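Local structure of glucose-6-phosphate isomerase (Plasmodium falciparum, 3QKI) at residues K80-A85 with A350-N355; L359-S364 with G541-I546. The protein probably catalyses the reversible isomerisation of alpha-D-glucose 6-phosphate to beta-D-fructose 6-phosphate, the second step of glycolysis. All blocks are in the same frame, centred on the assembly; numbering follows the deposited sequence.

Contact 1 (K80-A85 with A350-N355); sequences KLVEYA and ADLKEN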
ATOM      1  N   LYS A  80       1.432  -3.691 -34.531  1.00 16.40           N
ATOM      2  CA  LYS A  80       0.947  -2.329 -34.742  1.00 15.42           C
ATOM      3  C   LYS A  80       1.395  -1.423 -33.599  1.00 19.89           C
ATOM      4  O   LYS A  80       1.726  -0.259 -33.842  1.00 17.01           O
ATOM      5  CB  LYS A  80      -0.571  -2.288 -34.925  1.00 18.08           C
ATOM      6  CG  LYS A  80      -1.132  -0.909 -35.298  1.00 22.07           C
ATOM      7  CD  LYS A  80      -0.635  -0.393 -36.652  1.00 24.26           C
ATOM      8  CE  LYS A  80      -0.885  -1.327 -37.831  1.00 26.04           C
ATOM      9  NZ  LYS A  80      -0.365  -0.751 -39.087  1.00 28.22           N
ATOM     10  N   LEU A  81       1.426  -1.962 -32.346  1.00 16.38           N
ATOM     11  CA  LEU A  81       1.912  -1.201 -31.189  1.00 15.19           C
ATOM     12  C   LEU A  81       3.389  -0.829 -31.419  1.00 18.46           C
ATOM     13  O   LEU A  81       3.781   0.296 -31.124  1.00 16.93           O
ATOM     14  CB  LEU A  81       1.723  -1.998 -29.881  1.00 14.38           C
ATOM     15  CG  LEU A  81       0.320  -1.910 -29.266  1.00 16.70           C
ATOM     16  CD1 LEU A  81       0.124  -2.985 -28.220  1.00 17.66           C
ATOM     17  CD2 LEU A  81       0.051  -0.537 -28.663  1.00 15.15           C
ATOM     18  N   VAL A  82       4.183  -1.757 -32.009  1.00 15.33           N
ATOM     19  CA  VAL A  82       5.598  -1.515 -32.362  1.00 15.09           C
ATOM     20  C   VAL A  82       5.695  -0.431 -33.446  1.00 21.26           C
ATOM     21  O   VAL A  82       6.565   0.438 -33.354  1.00 20.63           O
ATOM     22  CB  VAL A  82       6.341  -2.822 -32.710  1.00 16.48           C
ATOM     23  CG1 VAL A  82       7.750  -2.544 -33.262  1.00 15.68           C
ATOM     24  CG2 VAL A  82       6.395  -3.731 -31.488  1.00 15.15           C
ATOM     25  N   GLU A  83       4.743  -0.422 -34.417  1.00 18.17           N
ATOM     26  CA  GLU A  83       4.697   0.618 -35.447  1.00 17.92           C
ATOM     27  C   GLU A  83       4.397   1.967 -34.800  1.00 19.10           C
ATOM     28  O   GLU A  83       4.938   2.971 -35.248  1.00 16.83           O
ATOM     29  CB  GLU A  83       3.667   0.311 -36.529  1.00 19.10           C
ATOM     30  CG  GLU A  83       4.135  -0.766 -37.492  1.00 29.37           C
ATOM     31  CD  GLU A  83       3.098  -1.124 -38.535  1.00 50.10           C
ATOM     32  OE1 GLU A  83       2.336  -0.220 -38.948  1.00 35.98           O
ATOM     33  OE2 GLU A  83       3.045  -2.307 -38.939  1.00 56.81           O
ATOM     34  N   TYR A  84       3.556   1.983 -33.747  1.00 15.50           N
ATOM     35  CA  TYR A  84       3.283   3.203 -32.982  1.00 15.04           C
ATOM     36  C   TYR A  84       4.573   3.708 -32.278  1.00 17.43           C
ATOM     37  O   TYR A  84       4.874   4.891 -32.363  1.00 16.76           O
ATOM     38  CB  TYR A  84       2.127   2.999 -31.986  1.00 15.32           C
ATOM     39  CG  TYR A  84       1.911   4.231 -31.142  1.00 16.08           C
ATOM     40  CD1 TYR A  84       2.504   4.351 -29.887  1.00 18.48           C
ATOM     41  CD2 TYR A  84       1.185   5.315 -31.629  1.00 15.80           C
ATOM     42  CE1 TYR A  84       2.349   5.505 -29.124  1.00 20.95           C
ATOM     43  CE2 TYR A  84       1.048   6.483 -30.884  1.00 15.96           C
ATOM     44  CZ  TYR A  84       1.624   6.570 -29.629  1.00 19.15           C
ATOM     45  OH  TYR A  84       1.446   7.682 -28.862  1.00 16.50           O
ATOM     46  N   ALA A  85       5.341   2.817 -31.621  1.00 14.16           N
ATOM     47  CA  ALA A  85       6.621   3.173 -30.983  1.00 13.47           C
ATOM     48  C   ALA A  85       7.583   3.792 -32.025  1.00 19.16           C
ATOM     49  O   ALA A  85       8.239   4.801 -31.735  1.00 19.52           O
ATOM     50  CB  ALA A  85       7.258   1.946 -30.360  1.00 14.02           C
ATOM     51  N   ALA A 350      18.198  -3.352 -27.748  1.00 19.14           N
ATOM     52  CA  ALA A 350      17.294  -4.351 -28.336  1.00 19.31           C
ATOM     53  C   ALA A 350      16.307  -3.750 -29.314  1.00 24.21           C
ATOM     54  O   ALA A 350      15.769  -2.670 -29.043  1.00 22.90           O
ATOM     55  CB  ALA A 350      16.541  -5.121 -27.246  1.00 19.67           C
ATOM     56  N   ASP A 351      16.044  -4.461 -30.439  1.00 21.40           N
ATOM     57  CA  ASP A 351      15.031  -4.068 -31.426  1.00 21.96           C
ATOM     58  C   ASP A 351      13.701  -4.049 -30.676  1.00 24.37           C
ATOM     59  O   ASP A 351      13.507  -4.879 -29.787  1.00 23.73           O
ATOM     60  CB  ASP A 351      14.953  -5.074 -32.599  1.00 25.48           C
ATOM     61  CG  ASP A 351      16.246  -5.271 -33.375  1.00 45.64           C
ATOM     62  OD1 ASP A 351      16.998  -4.276 -33.550  1.00 47.56           O
ATOM     63  OD2 ASP A 351      16.502  -6.415 -33.826  1.00 57.19           O
ATOM     64  N   LEU A 352      12.829  -3.078 -30.989  1.00 19.74           N
ATOM     65  CA  LEU A 352      11.560  -2.841 -30.294  1.00 20.09           C
ATOM     66  C   LEU A 352      10.715  -4.088 -30.058  1.00 24.40           C
ATOM     67  O   LEU A 352      10.168  -4.252 -28.969  1.00 23.61           O
ATOM     68  CB  LEU A 352      10.741  -1.753 -31.003  1.00 20.38           C
ATOM     69  CG  LEU A 352      11.359  -0.340 -31.065  1.00 24.71           C
ATOM     70  CD1 LEU A 352      10.608   0.516 -32.025  1.00 25.92           C
ATOM     71  CD2 LEU A 352      11.361   0.334 -29.716  1.00 25.09           C
ATOM     72  N   LYS A 353      10.639  -4.985 -31.062  1.00 20.53           N
ATOM     73  CA  LYS A 353       9.842  -6.214 -30.979  1.00 19.65           C
ATOM     74  C   LYS A 353      10.410  -7.224 -29.950  1.00 21.43           C
ATOM     75  O   LYS A 353       9.692  -8.139 -29.532  1.00 20.67           O
ATOM     76  CB  LYS A 353       9.678  -6.846 -32.380  1.00 22.85           C
ATOM     77  CG  LYS A 353      10.985  -7.340 -32.990  1.00 46.71           C
ATOM     78  CD  LYS A 353      10.778  -8.146 -34.278  1.00 65.02           C
ATOM     79  CE  LYS A 353      12.089  -8.615 -34.890  1.00 80.44           C
ATOM     80  NZ  LYS A 353      12.935  -7.485 -35.389  1.00 90.99           N
ATOM     81  N   GLU A 354      11.681  -7.044 -29.552  1.00 16.27           N
ATOM     82  CA  GLU A 354      12.387  -7.920 -28.631  1.00 17.56           C
ATOM     83  C   GLU A 354      12.834  -7.161 -27.370  1.00 21.11           C
ATOM     84  O   GLU A 354      13.572  -7.705 -26.541  1.00 21.12           O
ATOM     85  CB  GLU A 354      13.595  -8.588 -29.332  1.00 18.95           C
ATOM     86  CG  GLU A 354      13.252  -9.437 -30.552  1.00 33.08           C
ATOM     87  CD  GLU A 354      12.225 -10.548 -30.383  1.00 65.31           C
ATOM     88  OE1 GLU A 354      12.257 -11.256 -29.349  1.00 61.12           O
ATOM     89  OE2 GLU A 354      11.393 -10.719 -31.305  1.00 59.95           O
ATOM     90  N   ASN A 355      12.362  -5.921 -27.225  1.00 16.48           N
ATOM     91  CA  ASN A 355      12.736  -5.030 -26.136  1.00 14.04           C
ATOM     92  C   ASN A 355      11.705  -5.129 -24.989  1.00 17.85           C
ATOM     93  O   ASN A 355      10.586  -4.603 -25.084  1.00 17.24           O
ATOM     94  CB  ASN A 355      12.872  -3.617 -26.699  1.00 14.03           C
ATOM     95  CG  ASN A 355      13.569  -2.656 -25.787  1.00 29.71           C
ATOM     96  OD1 ASN A 355      13.254  -2.552 -24.587  1.00 18.87           O
ATOM     97  ND2 ASN A 355      14.499  -1.889 -26.355  1.00 14.08           N
TER
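With CG1 of V82 anti to its own backbone N (chi1 172°), the valine fork straddles the start of the short 3-10 turn 352-354. CG1 reaches L352, whereas CG2, beside the backbone N, faces the backbone of K353. L352 carries its CG beside its own N (chi1 -63°), and its side chain crosses that of V82 obliquely. The pair meets low on the leucine, V82 CG1 lying 3.8 Å from L352 CB. One helical turn further on, A85 offers its CB to L352 CD1 at 4.0 Å, so that the leucine spans two residues on the same face of helix 75-87. V82 CG2 comes no nearer than 4.3 Å to K353 CA, and the lysine chain leads away from the helix at the edge of the contact. No hydrogen bond crosses between the segments.

The arrangement is a helix packed against an interhelical turn: 350-355 joins helix 330-349 to helix 356-371, which runs on into strand 375-380 of the mixed sheet of this phosphoglucose isomerase. N355 is the N-cap of helix 356-371, its OD1 making a weak bond to V358 N. The amide nitrogen on the other branch closes the turn, N355 ND2 donating to A350 O over 3.1 Å; it approaches 36° above the carbonyl plane. K91 NZ also binds A350 O, tying the turn to helix 90-99. Turned away from this contact, E83 forms a salt bridge to K80, E83 OE1 being met by K80 NZ at 2.8 Å from above the carboxylate plane; K80 also pairs with E31 of helix 27-39.

Contact 2 (L359-S364 with G541-I546); sequences LLALTS and GFLLNI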
ATOM      1  N   LEU A 359       8.059  -3.319 -24.708  1.00 12.15           N
ATOM      2  CA  LEU A 359       6.845  -4.136 -24.861  1.00 12.27           C
ATOM      3  C   LEU A 359       5.934  -4.009 -23.634  1.00 14.67           C
ATOM      4  O   LEU A 359       4.716  -3.990 -23.778  1.00 14.57           O
ATOM      5  CB  LEU A 359       7.214  -5.604 -25.109  1.00 13.16           C
ATOM      6  CG  LEU A 359       7.895  -5.902 -26.472  1.00 18.12           C
ATOM      7  CD1 LEU A 359       8.399  -7.343 -26.518  1.00 18.43           C
ATOM      8  CD2 LEU A 359       6.948  -5.612 -27.622  1.00 22.29           C
ATOM      9  N   LEU A 360       6.528  -3.866 -22.440  1.00 12.48           N
ATOM     10  CA  LEU A 360       5.773  -3.678 -21.192  1.00 13.02           C
ATOM     11  C   LEU A 360       5.102  -2.300 -21.191  1.00 14.27           C
ATOM     12  O   LEU A 360       3.929  -2.182 -20.871  1.00 12.86           O
ATOM     13  CB  LEU A 360       6.704  -3.871 -19.983  1.00 14.16           C
ATOM     14  CG  LEU A 360       6.036  -3.983 -18.606  1.00 20.38           C
ATOM     15  CD1 LEU A 360       5.017  -5.140 -18.570  1.00 20.39           C
ATOM     16  CD2 LEU A 360       7.068  -4.243 -17.524  1.00 22.48           C
ATOM     17  N   ALA A 361       5.822  -1.260 -21.625  1.00 12.26           N
ATOM     18  CA  ALA A 361       5.277   0.109 -21.756  1.00 10.88           C
ATOM     19  C   ALA A 361       4.176   0.153 -22.822  1.00 11.65           C
ATOM     20  O   ALA A 361       3.137   0.770 -22.594  1.00 11.36           O
ATOM     21  CB  ALA A 361       6.416   1.096 -22.126  1.00 10.20           C
ATOM     22  N   LEU A 362       4.376  -0.529 -23.975  1.00 11.09           N
ATOM     23  CA  LEU A 362       3.362  -0.578 -25.049  1.00 11.37           C
ATOM     24  C   LEU A 362       2.077  -1.242 -24.580  1.00 16.29           C
ATOM     25  O   LEU A 362       0.995  -0.776 -24.911  1.00 15.23           O
ATOM     26  CB  LEU A 362       3.896  -1.279 -26.306  1.00 11.70           C
ATOM     27  CG  LEU A 362       4.932  -0.503 -27.150  1.00 14.73           C
ATOM     28  CD1 LEU A 362       5.590  -1.431 -28.159  1.00 14.02           C
ATOM     29  CD2 LEU A 362       4.296   0.636 -27.869  1.00 14.77           C
ATOM     30  N   THR A 363       2.210  -2.319 -23.772  1.00 15.55           N
ATOM     31  CA  THR A 363       1.087  -3.064 -23.198  1.00 14.65           C
ATOM     32  C   THR A 363       0.294  -2.149 -22.264  1.00 17.07           C
ATOM     33  O   THR A 363      -0.929  -2.091 -22.361  1.00 17.16           O
ATOM     34  CB  THR A 363       1.617  -4.310 -22.488  1.00 14.55           C
ATOM     35  OG1 THR A 363       2.261  -5.153 -23.451  1.00 15.86           O
ATOM     36  CG2 THR A 363       0.543  -5.079 -21.777  1.00  8.81           C
ATOM     37  N   SER A 364       0.996  -1.441 -21.367  1.00 13.75           N
ATOM     38  CA  SER A 364       0.403  -0.510 -20.408  1.00 12.67           C
ATOM     39  C   SER A 364      -0.366   0.608 -21.145  1.00 15.70           C
ATOM     40  O   SER A 364      -1.499   0.922 -20.777  1.00 13.19           O
ATOM     41  CB  SER A 364       1.503   0.075 -19.538  1.00 16.82           C
ATOM     42  OG  SER A 364       1.016   0.997 -18.574  1.00 22.00           O
ATOM     43  N   GLY A 541       6.524   7.369 -20.973  1.00 13.37           N
ATOM     44  CA  GLY A 541       6.402   8.828 -21.020  1.00 12.44           C
ATOM     45  C   GLY A 541       6.532   9.330 -22.447  1.00 14.15           C
ATOM     46  O   GLY A 541       5.758  10.190 -22.869  1.00 14.42           O
ATOM     47  N   PHE A 542       7.446   8.723 -23.226  1.00 10.35           N
ATOM     48  CA  PHE A 542       7.638   9.047 -24.644  1.00 10.77           C
ATOM     49  C   PHE A 542       6.463   8.592 -25.503  1.00 17.13           C
ATOM     50  O   PHE A 542       6.039   9.342 -26.384  1.00 17.47           O
ATOM     51  CB  PHE A 542       8.979   8.537 -25.194  1.00 11.45           C
ATOM     52  CG  PHE A 542      10.193   9.255 -24.614  1.00 13.39           C
ATOM     53  CD1 PHE A 542      10.241  10.645 -24.553  1.00 14.20           C
ATOM     54  CD2 PHE A 542      11.303   8.535 -24.166  1.00 15.64           C
ATOM     55  CE1 PHE A 542      11.372  11.304 -24.053  1.00 15.74           C
ATOM     56  CE2 PHE A 542      12.418   9.194 -23.627  1.00 16.75           C
ATOM     57  CZ  PHE A 542      12.440  10.574 -23.568  1.00 15.00           C
ATOM     58  N   LEU A 543       5.881   7.418 -25.193  1.00 14.92           N
ATOM     59  CA  LEU A 543       4.669   6.934 -25.877  1.00 14.12           C
ATOM     60  C   LEU A 543       3.511   7.910 -25.602  1.00 17.83           C
ATOM     61  O   LEU A 543       2.738   8.217 -26.512  1.00 16.19           O
ATOM     62  CB  LEU A 543       4.266   5.519 -25.404  1.00 13.12           C
ATOM     63  CG  LEU A 543       5.227   4.361 -25.692  1.00 15.06           C
ATOM     64  CD1 LEU A 543       4.673   3.069 -25.102  1.00 14.94           C
ATOM     65  CD2 LEU A 543       5.503   4.207 -27.185  1.00 17.50           C
ATOM     66  N   LEU A 544       3.406   8.403 -24.346  1.00 12.94           N
ATOM     67  CA  LEU A 544       2.354   9.351 -23.935  1.00 12.14           C
ATOM     68  C   LEU A 544       2.628  10.765 -24.397  1.00 14.55           C
ATOM     69  O   LEU A 544       1.757  11.631 -24.268  1.00 12.95           O
ATOM     70  CB  LEU A 544       2.208   9.345 -22.410  1.00 11.45           C
ATOM     71  CG  LEU A 544       1.588   8.078 -21.811  1.00 14.86           C
ATOM     72  CD1 LEU A 544       1.751   8.070 -20.317  1.00 14.31           C
ATOM     73  CD2 LEU A 544       0.118   7.927 -22.211  1.00 17.42           C
ATOM     74  N   ASN A 545       3.868  11.007 -24.875  1.00 13.42           N
ATOM     75  CA  ASN A 545       4.397  12.305 -25.289  1.00 14.27           C
ATOM     76  C   ASN A 545       4.312  13.326 -24.142  1.00 18.60           C
ATOM     77  O   ASN A 545       3.893  14.459 -24.341  1.00 17.77           O
ATOM     78  CB  ASN A 545       3.718  12.825 -26.571  1.00 13.72           C
ATOM     79  CG  ASN A 545       4.477  13.929 -27.234  1.00 22.31           C
ATOM     80  OD1 ASN A 545       5.708  13.951 -27.234  1.00 16.76           O
ATOM     81  ND2 ASN A 545       3.758  14.903 -27.761  1.00 12.25           N
ATOM     82  N   ILE A 546       4.697  12.911 -22.940  1.00 16.43           N
ATOM     83  CA  ILE A 546       4.712  13.810 -21.773  1.00 14.66           C
ATOM     84  C   ILE A 546       6.144  13.877 -21.228  1.00 14.73           C
ATOM     85  O   ILE A 546       7.012  13.103 -21.650  1.00 13.41           O
ATOM     86  CB  ILE A 546       3.690  13.395 -20.688  1.00 17.01           C
ATOM     87  CG1 ILE A 546       3.982  11.965 -20.156  1.00 18.58           C
ATOM     88  CG2 ILE A 546       2.213  13.645 -21.141  1.00 14.76           C
ATOM     89  CD1 ILE A 546       3.042  11.496 -19.084  1.00 26.65           C
TER
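Two donors from one residue grip the carbonyl oxygen of L359: T363 OG1 at 2.7 Å and T363 N at 3.0 Å, arriving from opposite faces of the carbonyl plane. The threonine hydroxyl thus adds a side-chain bond to the ordinary helical one, and its oxygen also pairs with Y73 OH. T363 turns away from the contact; A361 and the end of L362 meet the end of helix 523-543, which closes in a Schellman motif: N545 takes positive phi (57°), I546 N returns to G541 O at 2.9 Å, and N545 N makes a weak bond to F542 O. The side chains that meet here are all aliphatic and buried, and no hydrogen bond crosses between the segments; the packing joins the helix leading into strand 375-380 to the one that follows strand 513-518 of the same sheet.

L543 carries the contact. Its CG stands beside its own backbone N (chi1 -64°), and from there the two methyls reach across to the other helix. The side chains of L362 and L543 cross at about a right angle, and the L362 CD2 methyl sits against both branches, 3.7 Å from L543 CD1 and 3.8 Å from L543 CD2. L90 of helix 90-99 and F365 also touch L543. The CD1 branch works twice: beyond L362 it packs 4.0 Å from A361 CB, and it lies 3.7 Å from the carbonyl oxygen A361 O.

Helix 356-371 joins the two contacts: N355, in contact 1, caps its start, and 359-364, in contact 2, follows one turn later. Their centres are 11 Å apart, and they touch directly. Y84 of 80-85 probably hydrogen-bonds through OH to L543 O at 2.7 Å, tying helix 75-87 to the end of helix 523-543, while its ring stacks with F365. Packing continues between them, L362 CD2 lying 3.3 Å from L81 O and L359 CD1 3.4 Å from K353 O. L362 also touches V82 and A85, so this leucine of contact 2 also packs against the helix of contact 1. Both lie away from the annotated fructose 6-phosphate site, contact 2 being nearer the chain's centre.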